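Local coordinates for putative endonuclease/exonuclease/phosphatase family protein (Bacteroides thetaiotaomicron, PDB 3MPR) that probably acts as a metal-dependent nuclease of the endonuclease/exonuclease/phosphatase family, cleaving phosphodiester bonds in nucleic acid, at residues R24-G29 / E273-S278; A36-Y41 / L244-R249. All blocks are in the same frame, centred on the assembly; numbering follows the deposited sequence.

Contact 1: residues R24-G29 / E273-S278; sequences RGDGWG and EARTPS
Asp26 and Arg275 mark the closest backbone approach, 7.4 Å between their CA atoms, and the turn at 24-29 meets strand 273-275 and the loop after it through the Arg275 side chain, the Asp26 carboxylate and two waters. The guanidinium of Arg275 does the reaching. Its NH1 donates to Arg24 O at 2.9 Å and to Asp26 OD1 at 3.0 Å, the second bond being part of a salt bridge; NH2 adds a weak bond to the same Arg24 carbonyl. Carboxylate and guanidinium stand nearly perpendicular, 79° apart, and NH1 meets OD1 from above the carboxylate plane. Gly25 O lies over one guanidinium face, 3.3 Å from its plane, and Glu273 OE1 is offset on the opposite face. Because the Arg275 chain bends at CB-CG (chi2 -80°), its head rises from the strand to the turn, while NE is held by Ser250. The turn itself is a Schellman motif that ends helix 19-24: Gly25 has a positive phi of 90°, and the Arg24 carbonyl at this helix end accepts from the arginine. Two residues on, Gly27 is the N-cap of helix 28-41, so Arg275 grips the link between two consecutive helices. Arg275 NH2 lies 3.7 Å from Gly25 CA, on the side where a CB would point, so a side chain at Gly25 would run into the guanidinium. Asp26 OD1 is also the acceptor for both waters. Water 1 donates to OD1 and to Thr276 O, whereas water 2 donates to OD1 and accepts from Thr276 N, 3.0 Å away. One buried carboxylate oxygen thus takes three bonds, which would probably help stabilise its negative charge. Beyond the two segments, Arg31 of helix 28-41 donates to Asp26 O and Pro277 O, and Phe217 packs on Asp26 and Thr276.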
ATOM      1  N   ARG A  24      18.993  13.932  13.704  1.00 21.02           N
ATOM      2  CA  ARG A  24      19.301  12.645  13.076  1.00 20.10           C
ATOM      3  C   ARG A  24      18.826  12.540  11.624  1.00 20.64           C
ATOM      4  O   ARG A  24      19.090  11.544  10.949  1.00 19.62           O
ATOM      5  CB  ARG A  24      18.714  11.488  13.886  1.00 23.48           C
ATOM      6  CG  ARG A  24      19.391  11.256  15.230  1.00 30.54           C
ATOM      7  CD  ARG A  24      18.843  10.006  15.920  1.00 31.14           C
ATOM      8  NE  ARG A  24      17.528  10.241  16.509  1.00 40.06           N
ATOM      9  CZ  ARG A  24      17.331  10.667  17.753  1.00 40.32           C
ATOM     10  NH1 ARG A  24      18.365  10.895  18.555  1.00 45.48           N
ATOM     11  NH2 ARG A  24      16.101  10.860  18.202  1.00 35.35           N
ATOM     12  N   GLY A  25      18.124  13.559  11.150  1.00 17.48           N
ATOM     13  CA  GLY A  25      17.602  13.553   9.795  1.00 15.91           C
ATOM     14  C   GLY A  25      16.209  12.947   9.714  1.00 12.71           C
ATOM     15  O   GLY A  25      15.699  12.700   8.616  1.00 15.01           O
ATOM     16  N   ASP A  26      15.593  12.716  10.874  1.00 12.29           N
ATOM     17  CA  ASP A  26      14.223  12.208  10.945  1.00 10.06           C
ATOM     18  C   ASP A  26      13.283  13.275  11.468  1.00 10.45           C
ATOM     19  O   ASP A  26      12.356  12.982  12.240  1.00 12.48           O
ATOM     20  CB  ASP A  26      14.142  10.996  11.866  1.00  9.95           C
ATOM     21  CG  ASP A  26      14.951   9.809  11.355  1.00 19.59           C
ATOM     22  OD1 ASP A  26      14.754   9.379  10.186  1.00 16.21           O
ATOM     23  OD2 ASP A  26      15.791   9.306  12.134  1.00 19.03           O
ATOM     24  N   GLY A  27      13.514  14.515  11.054  1.00 12.31           N
ATOM     25  CA  GLY A  27      12.732  15.634  11.557  1.00 17.08           C
ATOM     26  C   GLY A  27      11.287  15.633  11.099  1.00 18.89           C
ATOM     27  O   GLY A  27      10.982  15.240   9.973  1.00 13.14           O
ATOM     28  N   TRP A  28      10.398  16.083  11.979  1.00 16.48           N
ATOM     29  CA  TRP A  28       8.977  16.183  11.670  1.00 14.16           C
ATOM     30  C   TRP A  28       8.715  16.872  10.339  1.00 17.34           C
ATOM     31  O   TRP A  28       7.940  16.374   9.527  1.00 12.28           O
ATOM     32  CB  TRP A  28       8.232  16.906  12.799  1.00 12.82           C
ATOM     33  CG  TRP A  28       6.772  17.195  12.518  1.00 12.39           C
ATOM     34  CD1 TRP A  28       6.201  18.430  12.347  1.00 10.16           C
ATOM     35  CD2 TRP A  28       5.715  16.242  12.370  1.00 12.94           C
ATOM     36  NE1 TRP A  28       4.851  18.298  12.107  1.00 10.88           N
ATOM     37  CE2 TRP A  28       4.529  16.964  12.125  1.00 13.36           C
ATOM     38  CE3 TRP A  28       5.651  14.844  12.437  1.00 11.49           C
ATOM     39  CZ2 TRP A  28       3.296  16.336  11.936  1.00 10.22           C
ATOM     40  CZ3 TRP A  28       4.427  14.225  12.245  1.00  6.96           C
ATOM     41  CH2 TRP A  28       3.269  14.965  11.998  1.00  8.26           C
ATOM     42  N   GLY A  29       9.364  18.013  10.107  1.00 15.47           N
ATOM     43  CA  GLY A  29       9.071  18.804   8.927  1.00 11.37           C
ATOM     44  C   GLY A  29       9.353  18.080   7.624  1.00 11.42           C
ATOM     45  O   GLY A  29       8.670  18.286   6.624  1.00 16.27           O
ATOM     46  N   GLU A 273      19.859   7.630   1.500  1.00 11.74           N
ATOM     47  CA  GLU A 273      19.539   6.570   2.438  1.00 14.25           C
ATOM     48  C   GLU A 273      18.032   6.476   2.635  1.00 10.16           C
ATOM     49  O   GLU A 273      17.316   7.469   2.514  1.00 11.12           O
ATOM     50  CB  GLU A 273      20.227   6.792   3.783  1.00 18.70           C
ATOM     51  CG  GLU A 273      19.781   8.033   4.530  1.00 18.50           C
ATOM     52  CD  GLU A 273      20.624   8.277   5.787  1.00 27.95           C
ATOM     53  OE1 GLU A 273      20.451   7.531   6.780  1.00 29.99           O
ATOM     54  OE2 GLU A 273      21.468   9.200   5.777  1.00 22.09           O
ATOM     55  N   ALA A 274      17.560   5.277   2.936  1.00 10.98           N
ATOM     56  CA  ALA A 274      16.147   5.087   3.216  1.00 10.52           C
ATOM     57  C   ALA A 274      15.806   5.734   4.545  1.00 12.84           C
ATOM     58  O   ALA A 274      16.621   5.734   5.467  1.00 14.36           O
ATOM     59  CB  ALA A 274      15.807   3.608   3.246  1.00 13.04           C
ATOM     60  N   ARG A 275      14.599   6.288   4.632  1.00  9.60           N
ATOM     61  CA  ARG A 275      14.090   6.895   5.860  1.00  8.55           C
ATOM     62  C   ARG A 275      12.677   6.378   6.060  1.00 10.10           C
ATOM     63  O   ARG A 275      11.933   6.252   5.089  1.00  8.66           O
ATOM     64  CB  ARG A 275      13.994   8.418   5.695  1.00 11.34           C
ATOM     65  CG  ARG A 275      15.318   9.147   5.587  1.00 14.66           C
ATOM     66  CD  ARG A 275      15.916   9.339   6.965  1.00 15.49           C
ATOM     67  NE  ARG A 275      17.207  10.025   6.908  1.00 15.75           N
ATOM     68  CZ  ARG A 275      17.969  10.249   7.975  1.00 13.68           C
ATOM     69  NH1 ARG A 275      17.566   9.847   9.176  1.00 11.94           N
ATOM     70  NH2 ARG A 275      19.134  10.872   7.840  1.00 12.59           N
ATOM     71  N   THR A 276      12.293   6.097   7.301  1.00  7.45           N
ATOM     72  CA  THR A 276      10.918   5.687   7.560  1.00  8.63           C
ATOM     73  C   THR A 276      10.112   6.943   7.910  1.00  9.85           C
ATOM     74  O   THR A 276      10.618   7.831   8.590  1.00 10.73           O
ATOM     75  CB  THR A 276      10.833   4.653   8.691  1.00  9.83           C
ATOM     76  OG1 THR A 276      11.432   5.193   9.881  1.00 11.06           O
ATOM     77  CG2 THR A 276      11.549   3.373   8.290  1.00  9.25           C
ATOM     78  N   PRO A 277       8.871   7.036   7.413  1.00 10.78           N
ATOM     79  CA  PRO A 277       8.051   8.234   7.643  1.00  8.74           C
ATOM     80  C   PRO A 277       7.780   8.464   9.134  1.00 10.31           C
ATOM     81  O   PRO A 277       7.645   9.607   9.545  1.00 11.13           O
ATOM     82  CB  PRO A 277       6.758   7.925   6.887  1.00 11.30           C
ATOM     83  CG  PRO A 277       7.197   6.987   5.787  1.00 10.15           C
ATOM     84  CD  PRO A 277       8.267   6.134   6.416  1.00 11.69           C
ATOM     85  N   SER A 278       7.703   7.396   9.920  1.00  7.16           N
ATOM     86  CA  SER A 278       7.696   7.534  11.375  1.00 12.17           C
ATOM     87  C   SER A 278       8.499   6.396  11.975  1.00 10.23           C
ATOM     88  O   SER A 278       8.960   5.526  11.252  1.00  8.89           O
ATOM     89  CB  SER A 278       6.275   7.525  11.939  1.00 10.68           C
ATOM     90  OG  SER A 278       6.330   7.648  13.349  1.00 12.90           O
TER
HETATM   91  O   HOH W   1      12.431   9.868   8.805  1.00  9.66           O
HETATM   92  O   HOH W   2      14.522   6.786   9.123  1.00 12.17           O

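Contact 2: residues A36-Y41 / L244-R249; sequences AQMVQY and LTDTYR. With ACY (acetic acid), chain E.
Met38, modelled as selenomethionine, carries the contact from helix 36-41 to the loop 244-247, its methyl CE lying 3.6 Å from both Leu244 CB and Asp246 CG. A bend at chi3 (64°) turns CE off the otherwise extended chain toward both, and SE comes to 4.1 Å from Asp246 CB. This part is buried and close-packed; the Asp246 side chain, carbons and oxygens alike, lies along CE, while OD2 hydrogen-bonds to Tyr208 OH of the second subunit. At the far end the segments diverge, and partly exposed Arg249 makes no contact with the helical segment. There Arg249 N donates to OXT of a bound acetic acid, probably from the crystallisation liquor, at 3.0 Å. The Arg249 side chain bends at chi2 (-75°); its NH1 donates to Thr247 OG1 at 2.9 Å and to Tyr248 O, both in the guanidinium plane, and NE to Ser221 O of the second subunit. Replacing Arg249 by alanine removes the guanidinium and would probably leave Thr247 OG1 and that Ser221 carbonyl without this donor. Helix 28-41 thus packs against the connection between strands 237-243 and 248-251, with Pro282 also touching Met38 and strand 272-275 pairing beside strand 248-251.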
ATOM      1  N   ALA A  36       1.412  12.150   5.300  1.00  9.41           N
ATOM      2  CA  ALA A  36       0.137  12.586   4.723  1.00  9.99           C
ATOM      3  C   ALA A  36      -0.121  11.914   3.381  1.00 10.37           C
ATOM      4  O   ALA A  36      -1.228  11.452   3.122  1.00  8.44           O
ATOM      5  CB  ALA A  36       0.072  14.116   4.578  1.00  6.91           C
ATOM      6  N   GLN A  37       0.898  11.852   2.527  1.00  7.65           N
ATOM      7  CA  GLN A  37       0.765  11.095   1.280  1.00 12.55           C
ATOM      8  C   GLN A  37       0.349   9.636   1.499  1.00 12.66           C
ATOM      9  O   GLN A  37      -0.467   9.108   0.747  1.00  8.12           O
ATOM     10  CB  GLN A  37       2.038  11.172   0.430  1.00 10.29           C
ATOM     11  CG  GLN A  37       2.191  12.501  -0.330  1.00 15.38           C
ATOM     12  CD  GLN A  37       2.651  12.296  -1.763  1.00 18.64           C
ATOM     13  OE1 GLN A  37       3.843  12.131  -2.019  1.00 19.38           O
ATOM     14  NE2 GLN A  37       1.700  12.280  -2.706  1.00 14.84           N
HETATM   15  N   MSE A  38       0.902   8.974   2.513  1.00  7.76           N
HETATM   16  CA  MSE A  38       0.514   7.576   2.766  1.00 10.75           C
HETATM   17  C   MSE A  38      -0.959   7.451   3.146  1.00 11.35           C
HETATM   18  O   MSE A  38      -1.656   6.547   2.681  1.00 10.30           O
HETATM   19  CB  MSE A  38       1.365   6.955   3.864  1.00 10.10           C
HETATM   20  CG  MSE A  38       2.838   6.853   3.518  1.00 14.85           C
HETATM   21 SE   MSE A  38       3.807   5.842   4.878  1.00 27.14          SE
HETATM   22  CE  MSE A  38       2.920   4.136   4.641  1.00 11.35           C
ATOM     23  N   VAL A  39      -1.416   8.345   4.019  1.00  9.14           N
ATOM     24  CA  VAL A  39      -2.822   8.390   4.423  1.00  6.45           C
ATOM     25  C   VAL A  39      -3.733   8.528   3.204  1.00  7.81           C
ATOM     26  O   VAL A  39      -4.768   7.862   3.090  1.00 10.43           O
ATOM     27  CB  VAL A  39      -3.079   9.594   5.365  1.00 12.48           C
ATOM     28  CG1 VAL A  39      -4.566   9.772   5.632  1.00 12.64           C
ATOM     29  CG2 VAL A  39      -2.315   9.422   6.679  1.00  9.56           C
ATOM     30  N   GLN A  40      -3.343   9.397   2.285  1.00  5.75           N
ATOM     31  CA  GLN A  40      -4.143   9.638   1.101  1.00  6.84           C
ATOM     32  C   GLN A  40      -4.068   8.465   0.144  1.00  9.38           C
ATOM     33  O   GLN A  40      -5.097   7.950  -0.297  1.00 10.65           O
ATOM     34  CB  GLN A  40      -3.678  10.928   0.417  1.00  9.79           C
ATOM     35  CG  GLN A  40      -3.906  12.159   1.279  1.00 13.57           C
ATOM     36  CD  GLN A  40      -3.330  13.421   0.662  1.00 12.23           C
ATOM     37  OE1 GLN A  40      -2.183  13.439   0.206  1.00 11.40           O
ATOM     38  NE2 GLN A  40      -4.126  14.479   0.637  1.00 12.58           N
ATOM     39  N   TYR A  41      -2.848   8.024  -0.156  1.00  7.06           N
ATOM     40  CA  TYR A  41      -2.671   6.941  -1.124  1.00  8.26           C
ATOM     41  C   TYR A  41      -3.292   5.630  -0.657  1.00  7.97           C
ATOM     42  O   TYR A  41      -3.857   4.874  -1.456  1.00  9.00           O
ATOM     43  CB  TYR A  41      -1.190   6.724  -1.443  1.00  7.25           C
ATOM     44  CG  TYR A  41      -1.008   5.733  -2.570  1.00  9.29           C
ATOM     45  CD1 TYR A  41      -1.152   6.128  -3.884  1.00  9.25           C
ATOM     46  CD2 TYR A  41      -0.741   4.389  -2.312  1.00  8.14           C
ATOM     47  CE1 TYR A  41      -1.000   5.236  -4.921  1.00  2.90           C
ATOM     48  CE2 TYR A  41      -0.597   3.485  -3.349  1.00  7.06           C
ATOM     49  CZ  TYR A  41      -0.726   3.912  -4.644  1.00  9.02           C
ATOM     50  OH  TYR A  41      -0.603   3.016  -5.682  1.00 13.34           O
ATOM     51  N   LEU A 244       2.365  -1.226   6.493  1.00  7.71           N
ATOM     52  CA  LEU A 244       2.865  -0.497   5.332  1.00  6.13           C
ATOM     53  C   LEU A 244       4.309  -0.051   5.579  1.00  8.54           C
ATOM     54  O   LEU A 244       4.581   0.786   6.439  1.00  9.90           O
ATOM     55  CB  LEU A 244       1.949   0.696   5.033  1.00  4.42           C
ATOM     56  CG  LEU A 244       0.457   0.284   5.028  1.00  8.67           C
ATOM     57  CD1 LEU A 244      -0.465   1.464   4.736  1.00  6.74           C
ATOM     58  CD2 LEU A 244       0.201  -0.847   4.034  1.00 12.74           C
ATOM     59  N   THR A 245       5.226  -0.623   4.809  1.00  6.40           N
ATOM     60  CA  THR A 245       6.661  -0.429   5.009  1.00  5.95           C
ATOM     61  C   THR A 245       7.249   0.663   4.109  1.00 11.68           C
ATOM     62  O   THR A 245       8.476   0.780   3.986  1.00  9.74           O
ATOM     63  CB  THR A 245       7.421  -1.764   4.755  1.00  6.85           C
ATOM     64  OG1 THR A 245       7.191  -2.220   3.414  1.00  9.21           O
ATOM     65  CG2 THR A 245       6.934  -2.840   5.731  1.00  8.12           C
ATOM     66  N   ASP A 246       6.376   1.471   3.507  1.00  6.64           N
ATOM     67  CA  ASP A 246       6.792   2.461   2.514  1.00  8.80           C
ATOM     68  C   ASP A 246       7.921   3.297   3.103  1.00  8.23           C
ATOM     69  O   ASP A 246       7.875   3.651   4.283  1.00  7.97           O
ATOM     70  CB  ASP A 246       5.643   3.416   2.155  1.00  4.24           C
ATOM     71  CG  ASP A 246       4.376   2.710   1.699  1.00 12.72           C
ATOM     72  OD1 ASP A 246       4.066   1.602   2.190  1.00 10.84           O
ATOM     73  OD2 ASP A 246       3.651   3.318   0.874  1.00 11.08           O
ATOM     74  N   THR A 247       8.930   3.611   2.294  1.00 10.04           N
ATOM     75  CA  THR A 247      10.004   4.501   2.744  1.00  7.28           C
ATOM     76  C   THR A 247      10.290   5.609   1.739  1.00  6.99           C
ATOM     77  O   THR A 247      10.125   5.428   0.524  1.00  9.11           O
ATOM     78  CB  THR A 247      11.338   3.729   2.972  1.00  5.24           C
ATOM     79  OG1 THR A 247      11.600   2.895   1.839  1.00 10.23           O
ATOM     80  CG2 THR A 247      11.269   2.866   4.215  1.00  4.64           C
ATOM     81  N   TYR A 248      10.739   6.749   2.247  1.00  7.44           N
ATOM     82  CA  TYR A 248      11.206   7.826   1.390  1.00  7.30           C
ATOM     83  C   TYR A 248      12.738   7.853   1.410  1.00  6.85           C
ATOM     84  O   TYR A 248      13.368   6.942   1.955  1.00 11.43           O
ATOM     85  CB  TYR A 248      10.574   9.173   1.793  1.00  7.04           C
ATOM     86  CG  TYR A 248      11.060   9.797   3.101  1.00  8.11           C
ATOM     87  CD1 TYR A 248      11.959  10.851   3.084  1.00 11.46           C
ATOM     88  CD2 TYR A 248      10.582   9.371   4.335  1.00  8.46           C
ATOM     89  CE1 TYR A 248      12.392  11.450   4.250  1.00 11.49           C
ATOM     90  CE2 TYR A 248      11.013   9.973   5.529  1.00  9.97           C
ATOM     91  CZ  TYR A 248      11.923  11.017   5.467  1.00 10.13           C
ATOM     92  OH  TYR A 248      12.390  11.635   6.607  1.00 12.72           O
ATOM     93  N   ARG A 249      13.340   8.867   0.796  1.00  8.41           N
ATOM     94  CA  ARG A 249      14.800   8.917   0.721  1.00 10.44           C
ATOM     95  C   ARG A 249      15.281  10.302   1.080  1.00 11.31           C
ATOM     96  O   ARG A 249      14.609  11.289   0.783  1.00 10.40           O
ATOM     97  CB  ARG A 249      15.305   8.572  -0.682  1.00 11.39           C
ATOM     98  CG  ARG A 249      14.930   7.169  -1.188  1.00 10.73           C
ATOM     99  CD  ARG A 249      15.742   6.033  -0.539  1.00  9.15           C
ATOM    100  NE  ARG A 249      15.339   4.753  -1.123  1.00 11.94           N
ATOM    101  CZ  ARG A 249      14.311   4.029  -0.693  1.00 10.27           C
ATOM    102  NH1 ARG A 249      13.610   4.441   0.361  1.00  6.96           N
ATOM    103  NH2 ARG A 249      13.992   2.890  -1.306  1.00  7.64           N
TER
HETATM  104  C   ACY E1310      11.102  11.224  -1.406  1.00 34.07           C
HETATM  105  O   ACY E1310      10.796  11.944  -0.422  1.00 41.69           O
HETATM  106  OXT ACY E1310      11.700  10.115  -1.334  1.00 15.97           O
HETATM  107  CH3 ACY E1310      10.697  11.740  -2.753  1.00 33.45           C

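Contacts 1 and 2 lie with their centres 12 Å apart, on the same side of the chain's centre. Contact 1 involves the turn leading into helix 28-41, whose first residues fall in its segment, and contact 2 uses the last turns of the same helix. In sequence the order is 24-29, 36-41, 244-249, 273-278, so the pairing of contact 2 falls within that of contact 1. Strands 248-251 and 272-275 form a two-stranded antiparallel sheet, where Arg275 N lies 3.0 Å from Tyr248 O, a probable hydrogen bond; between them 254-269 are not modelled. Pro277 CG also packs on Met38 SE at 3.7 Å. The early helix is thereby joined to this late sheet, and both contacts touch the second subunit.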